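Local coordinates for protein TCR beta chain (Gallus gallus, PDB 6LIR) that forms the beta half of a chicken alpha-beta T-cell receptor, a heterodimer that probably recognises antigen presented by MHC molecules, at residues E115-S127 / F205-I218. Residues are numbered along the deposited sequence; the frame is centred on the assembly and turned at random.
Sequences EIIEPDVVIFSPS and FFKNGTQQSIQKII
With CG trans to the backbone N (chi1 -174°) and every later torsion also trans, Lys207 is stretched to full length, while Glu118 holds CG between its backbone N and carbonyl carbon (chi1 60°) and then runs out straight; the two side chains converge in a salt bridge, NZ of Lys207 lying 2.7 Å from OE2 of Glu118 and using the anti lone pair of that oxygen. On the way, the lysine methylenes pass CG2 of Ile116. The Phe205 ring takes Pro119 over one face: CD of Pro119 stands 3.7 Å from the ring centroid in a CH-pi contact, with the carbonyl O of Gln212 above the opposite face, toward its rim. CG1 of Ile214 lies in plane at the edge of the same ring, and its CD1 packs 4.1 Å from CG of Pro119, so ring, proline and isoleucine share one apolar layer.

Strands 120-124 and 210-218 are the edge strands A and G of an immunoglobulin C1-type constant domain, and they illustrate how the two sheets of such a sandwich meet at their margins. They run nearly parallel, 15° apart, but belong to different sheets, and side chains rather than backbone hydrogen bonds fill the 7.0 Å between their axes. CG2 of Val121 meets CG2 of Ile214 at 4.0 Å, near Cys141 of the intradomain disulfide. Lys216 lays CD 3.5 Å from the carbonyl O of Val121; its NZ makes a long, weak ion pair with Asp124 of the TCR alpha chain. Farther along, the side chains of Ile123 and Ile218 cross at a slant, their CG2 atoms 3.7 Å apart, and Trp192 packs on both Ile218 and Pro126.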
loop_
_atom_site.group_PDB
_atom_site.type_symbol
_atom_site.label_atom_id
_atom_site.label_comp_id
_atom_site.label_asym_id
_atom_site.label_seq_id
_atom_site.Cartn_x
_atom_site.Cartn_y
_atom_site.Cartn_z
ATOM N N GLU B 115 23.678 -9.474 3.016
ATOM C CA GLU B 115 23.731 -8.704 1.787
ATOM C C GLU B 115 22.337 -8.513 1.202
ATOM O O GLU B 115 21.400 -9.260 1.497
ATOM C CB GLU B 115 24.648 -9.369 0.761
ATOM C CG GLU B 115 26.036 -8.756 0.730
ATOM C CD GLU B 115 26.607 -8.669 -0.668
ATOM O OE1 GLU B 115 27.062 -7.571 -1.054
ATOM O OE2 GLU B 115 26.600 -9.694 -1.380
ATOM N N ILE B 116 22.217 -7.497 0.357
ATOM C CA ILE B 116 20.991 -7.261 -0.396
ATOM C C ILE B 116 21.004 -8.149 -1.630
ATOM O O ILE B 116 21.998 -8.197 -2.363
ATOM C CB ILE B 116 20.869 -5.779 -0.786
ATOM C CG1 ILE B 116 20.728 -4.898 0.457
ATOM C CG2 ILE B 116 19.703 -5.570 -1.741
ATOM C CD1 ILE B 116 21.094 -3.450 0.207
ATOM N N ILE B 117 19.906 -8.860 -1.865
ATOM C CA ILE B 117 19.779 -9.731 -3.026
ATOM C C ILE B 117 18.714 -9.147 -3.942
ATOM O O ILE B 117 17.577 -8.913 -3.514
ATOM C CB ILE B 117 19.436 -11.171 -2.619
ATOM C CG1 ILE B 117 20.425 -11.671 -1.562
ATOM C CG2 ILE B 117 19.453 -12.078 -3.835
ATOM C CD1 ILE B 117 19.859 -12.735 -0.651
ATOM N N GLU B 118 19.085 -8.913 -5.198
ATOM C CA GLU B 118 18.134 -8.447 -6.191
ATOM C C GLU B 118 17.076 -9.516 -6.453
ATOM O O GLU B 118 17.338 -10.713 -6.301
ATOM C CB GLU B 118 18.841 -8.079 -7.494
ATOM C CG GLU B 118 19.599 -9.219 -8.156
ATOM C CD GLU B 118 20.346 -8.770 -9.401
ATOM O OE1 GLU B 118 19.947 -9.172 -10.518
ATOM O OE2 GLU B 118 21.328 -8.008 -9.260
ATOM N N PRO B 119 15.870 -9.112 -6.833
ATOM C CA PRO B 119 14.824 -10.090 -7.136
ATOM C C PRO B 119 15.023 -10.731 -8.500
ATOM O O PRO B 119 15.660 -10.179 -9.398
ATOM C CB PRO B 119 13.550 -9.242 -7.126
ATOM C CG PRO B 119 14.027 -7.919 -7.640
ATOM C CD PRO B 119 15.385 -7.730 -7.000
ATOM N N ASP B 120 14.441 -11.916 -8.643
ATOM C CA ASP B 120 14.183 -12.474 -9.958
ATOM C C ASP B 120 12.775 -12.057 -10.346
ATOM O O ASP B 120 11.862 -12.083 -9.517
ATOM C CB ASP B 120 14.298 -14.000 -9.953
ATOM C CG ASP B 120 15.709 -14.481 -9.689
ATOM O OD1 ASP B 120 16.559 -14.368 -10.599
ATOM O OD2 ASP B 120 15.967 -14.981 -8.573
ATOM N N VAL B 121 12.596 -11.676 -11.607
ATOM C CA VAL B 121 11.335 -11.101 -12.057
ATOM C C VAL B 121 10.913 -11.828 -13.321
ATOM O O VAL B 121 11.645 -11.825 -14.317
ATOM C CB VAL B 121 11.445 -9.590 -12.321
ATOM C CG1 VAL B 121 10.079 -9.019 -12.682
ATOM C CG2 VAL B 121 12.030 -8.865 -11.111
ATOM N N VAL B 122 9.737 -12.450 -13.280
ATOM C CA VAL B 122 9.157 -13.111 -14.439
ATOM C C VAL B 122 7.712 -12.658 -14.578
ATOM O O VAL B 122 7.046 -12.332 -13.590
ATOM C CB VAL B 122 9.238 -14.652 -14.328
ATOM C CG1 VAL B 122 10.682 -15.099 -14.154
ATOM C CG2 VAL B 122 8.384 -15.155 -13.173
ATOM N N ILE B 123 7.236 -12.608 -15.818
ATOM C CA ILE B 123 5.813 -12.496 -16.102
ATOM C C ILE B 123 5.335 -13.855 -16.587
ATOM O O ILE B 123 5.969 -14.473 -17.449
ATOM C CB ILE B 123 5.524 -11.405 -17.146
ATOM C CG1 ILE B 123 5.993 -10.042 -16.627
ATOM C CG2 ILE B 123 4.038 -11.380 -17.485
ATOM C CD1 ILE B 123 5.779 -8.912 -17.609
ATOM N N PHE B 124 4.206 -14.304 -16.060
ATOM C CA PHE B 124 3.612 -15.549 -16.509
ATOM C C PHE B 124 2.708 -15.279 -17.700
ATOM O O PHE B 124 1.954 -14.302 -17.714
ATOM C CB PHE B 124 2.849 -16.221 -15.369
ATOM C CG PHE B 124 3.747 -16.841 -14.334
ATOM C CD1 PHE B 124 4.109 -18.175 -14.418
ATOM C CD2 PHE B 124 4.246 -16.082 -13.290
ATOM C CE1 PHE B 124 4.940 -18.746 -13.472
ATOM C CE2 PHE B 124 5.083 -16.647 -12.339
ATOM C CZ PHE B 124 5.428 -17.980 -12.432
ATOM N N SER B 125 2.825 -16.124 -18.717
ATOM C CA SER B 125 1.905 -16.058 -19.839
ATOM C C SER B 125 0.479 -16.261 -19.336
ATOM O O SER B 125 0.238 -17.119 -18.480
ATOM C CB SER B 125 2.249 -17.119 -20.887
ATOM O OG SER B 125 3.639 -17.148 -21.145
ATOM N N PRO B 126 -0.483 -15.484 -19.823
ATOM C CA PRO B 126 -1.860 -15.651 -19.355
ATOM C C PRO B 126 -2.469 -16.926 -19.913
ATOM O O PRO B 126 -2.072 -17.427 -20.968
ATOM C CB PRO B 126 -2.575 -14.410 -19.897
ATOM C CG PRO B 126 -1.785 -14.030 -21.099
ATOM C CD PRO B 126 -0.354 -14.376 -20.785
ATOM N N SER B 127 -3.432 -17.463 -19.172
ATOM C CA SER B 127 -4.042 -18.730 -19.548
ATOM C C SER B 127 -4.950 -18.546 -20.755
ATOM O O SER B 127 -5.827 -17.676 -20.761
ATOM C CB SER B 127 -4.836 -19.297 -18.373
ATOM O OG SER B 127 -5.538 -20.468 -18.749
ATOM N N PHE B 205 13.951 -1.409 -6.393
ATOM C CA PHE B 205 14.541 -1.844 -5.134
ATOM C C PHE B 205 15.793 -1.012 -4.885
ATOM O O PHE B 205 16.094 -0.074 -5.629
ATOM C CB PHE B 205 14.822 -3.354 -5.156
ATOM C CG PHE B 205 15.686 -3.800 -6.303
ATOM C CD1 PHE B 205 15.126 -4.107 -7.534
ATOM C CD2 PHE B 205 17.055 -3.931 -6.145
ATOM C CE1 PHE B 205 15.922 -4.522 -8.589
ATOM C CE2 PHE B 205 17.854 -4.346 -7.197
ATOM C CZ PHE B 205 17.284 -4.643 -8.420
ATOM N N PHE B 206 16.520 -1.351 -3.825
ATOM C CA PHE B 206 17.707 -0.609 -3.429
ATOM C C PHE B 206 18.854 -1.588 -3.246
ATOM O O PHE B 206 18.726 -2.567 -2.505
ATOM C CB PHE B 206 17.450 0.167 -2.133
ATOM C CG PHE B 206 18.584 1.056 -1.716
ATOM C CD1 PHE B 206 19.596 0.575 -0.901
ATOM C CD2 PHE B 206 18.626 2.380 -2.121
ATOM C CE1 PHE B 206 20.637 1.395 -0.507
ATOM C CE2 PHE B 206 19.664 3.204 -1.730
ATOM C CZ PHE B 206 20.668 2.712 -0.919
ATOM N N LYS B 207 19.971 -1.321 -3.923
ATOM C CA LYS B 207 21.135 -2.191 -3.852
ATOM C C LYS B 207 22.388 -1.361 -4.083
ATOM O O LYS B 207 22.389 -0.445 -4.910
ATOM C CB LYS B 207 21.033 -3.318 -4.888
ATOM C CG LYS B 207 22.128 -4.369 -4.815
ATOM C CD LYS B 207 22.130 -5.219 -6.079
ATOM C CE LYS B 207 22.950 -6.487 -5.911
ATOM N NZ LYS B 207 22.822 -7.383 -7.095
ATOM N N ASN B 208 23.454 -1.703 -3.360
ATOM C CA ASN B 208 24.762 -1.063 -3.507
ATOM C C ASN B 208 24.655 0.456 -3.394
ATOM O O ASN B 208 25.151 1.206 -4.238
ATOM C CB ASN B 208 25.421 -1.468 -4.827
ATOM C CG ASN B 208 25.933 -2.894 -4.807
ATOM O OD1 ASN B 208 26.523 -3.340 -3.823
ATOM N ND2 ASN B 208 25.704 -3.620 -5.897
ATOM N N GLY B 209 23.996 0.912 -2.332
ATOM C CA GLY B 209 23.938 2.336 -2.082
ATOM C C GLY B 209 23.081 3.138 -3.033
ATOM O O GLY B 209 23.118 4.371 -2.978
ATOM N N THR B 210 22.306 2.492 -3.903
ATOM C CA THR B 210 21.551 3.233 -4.902
ATOM C C THR B 210 20.255 2.507 -5.235
ATOM O O THR B 210 20.071 1.328 -4.920
ATOM C CB THR B 210 22.380 3.448 -6.174
ATOM O OG1 THR B 210 21.742 4.422 -7.010
ATOM C CG2 THR B 210 22.531 2.139 -6.938
ATOM N N GLN B 211 19.356 3.239 -5.885
ATOM C CA GLN B 211 18.081 2.699 -6.335
ATOM C C GLN B 211 18.255 2.031 -7.693
ATOM O O GLN B 211 18.886 2.595 -8.594
ATOM C CB GLN B 211 17.022 3.800 -6.403
ATOM C CG GLN B 211 16.934 4.635 -5.129
ATOM C CD GLN B 211 15.507 5.005 -4.766
ATOM O OE1 GLN B 211 14.892 4.385 -3.896
ATOM N NE2 GLN B 211 14.973 6.022 -5.433
ATOM N N GLN B 212 17.706 0.827 -7.835
ATOM C CA GLN B 212 17.821 0.061 -9.066
ATOM C C GLN B 212 16.449 -0.435 -9.492
ATOM O O GLN B 212 15.507 -0.487 -8.697
ATOM C CB GLN B 212 18.753 -1.151 -8.912
ATOM C CG GLN B 212 20.167 -0.826 -8.492
ATOM C CD GLN B 212 21.096 -2.025 -8.595
ATOM O OE1 GLN B 212 20.865 -2.945 -9.384
ATOM N NE2 GLN B 212 22.157 -2.017 -7.794
ATOM N N SER B 213 16.356 -0.833 -10.760
ATOM C CA SER B 213 15.121 -1.357 -11.316
ATOM C C SER B 213 15.435 -2.547 -12.206
ATOM O O SER B 213 16.491 -2.610 -12.840
ATOM C CB SER B 213 14.372 -0.307 -12.150
ATOM O OG SER B 213 13.993 0.808 -11.370
ATOM N N ILE B 214 14.498 -3.486 -12.253
ATOM C CA ILE B 214 14.495 -4.547 -13.248
ATOM C C ILE B 214 13.187 -4.440 -14.009
ATOM O O ILE B 214 12.121 -4.279 -13.403
ATOM C CB ILE B 214 14.664 -5.936 -12.607
ATOM C CG1 ILE B 214 16.010 -6.014 -11.879
ATOM C CG2 ILE B 214 14.562 -7.027 -13.661
ATOM C CD1 ILE B 214 16.215 -7.294 -11.102
ATOM N N GLN B 215 13.262 -4.536 -15.330
ATOM C CA GLN B 215 12.091 -4.374 -16.176
ATOM C C GLN B 215 11.857 -5.666 -16.943
ATOM O O GLN B 215 12.785 -6.217 -17.544
ATOM C CB GLN B 215 12.270 -3.197 -17.141
ATOM C CG GLN B 215 12.555 -1.858 -16.455
ATOM C CD GLN B 215 14.041 -1.599 -16.240
ATOM O OE1 GLN B 215 14.439 -0.985 -15.248
ATOM N NE2 GLN B 215 14.866 -2.062 -17.174
ATOM N N LYS B 216 10.621 -6.147 -16.909
ATOM C CA LYS B 216 10.216 -7.335 -17.638
ATOM C C LYS B 216 9.062 -6.968 -18.554
ATOM O O LYS B 216 8.173 -6.205 -18.167
ATOM C CB LYS B 216 9.805 -8.456 -16.681
ATOM C CG LYS B 216 10.166 -9.840 -17.171
ATOM C CD LYS B 216 11.673 -10.017 -17.278
ATOM C CE LYS B 216 11.994 -11.202 -18.171
ATOM N NZ LYS B 216 13.388 -11.695 -18.027
ATOM N N ILE B 217 9.062 -7.522 -19.760
ATOM C CA ILE B 217 8.067 -7.170 -20.761
ATOM C C ILE B 217 7.409 -8.440 -21.269
ATOM O O ILE B 217 8.064 -9.478 -21.414
ATOM C CB ILE B 217 8.692 -6.396 -21.941
ATOM C CG1 ILE B 217 9.662 -5.322 -21.443
ATOM C CG2 ILE B 217 7.608 -5.797 -22.828
ATOM C CD1 ILE B 217 9.002 -4.033 -21.062
ATOM N N ILE B 218 6.117 -8.348 -21.559
ATOM C CA ILE B 218 5.426 -9.328 -22.381
ATOM C C ILE B 218 4.527 -8.551 -23.330
ATOM O O ILE B 218 3.901 -7.561 -22.936
ATOM C CB ILE B 218 4.634 -10.344 -21.525
ATOM C CG1 ILE B 218 4.081 -11.476 -22.394
ATOM C CG2 ILE B 218 3.522 -9.660 -20.737
ATOM C CD1 ILE B 218 3.601 -12.677 -21.593
#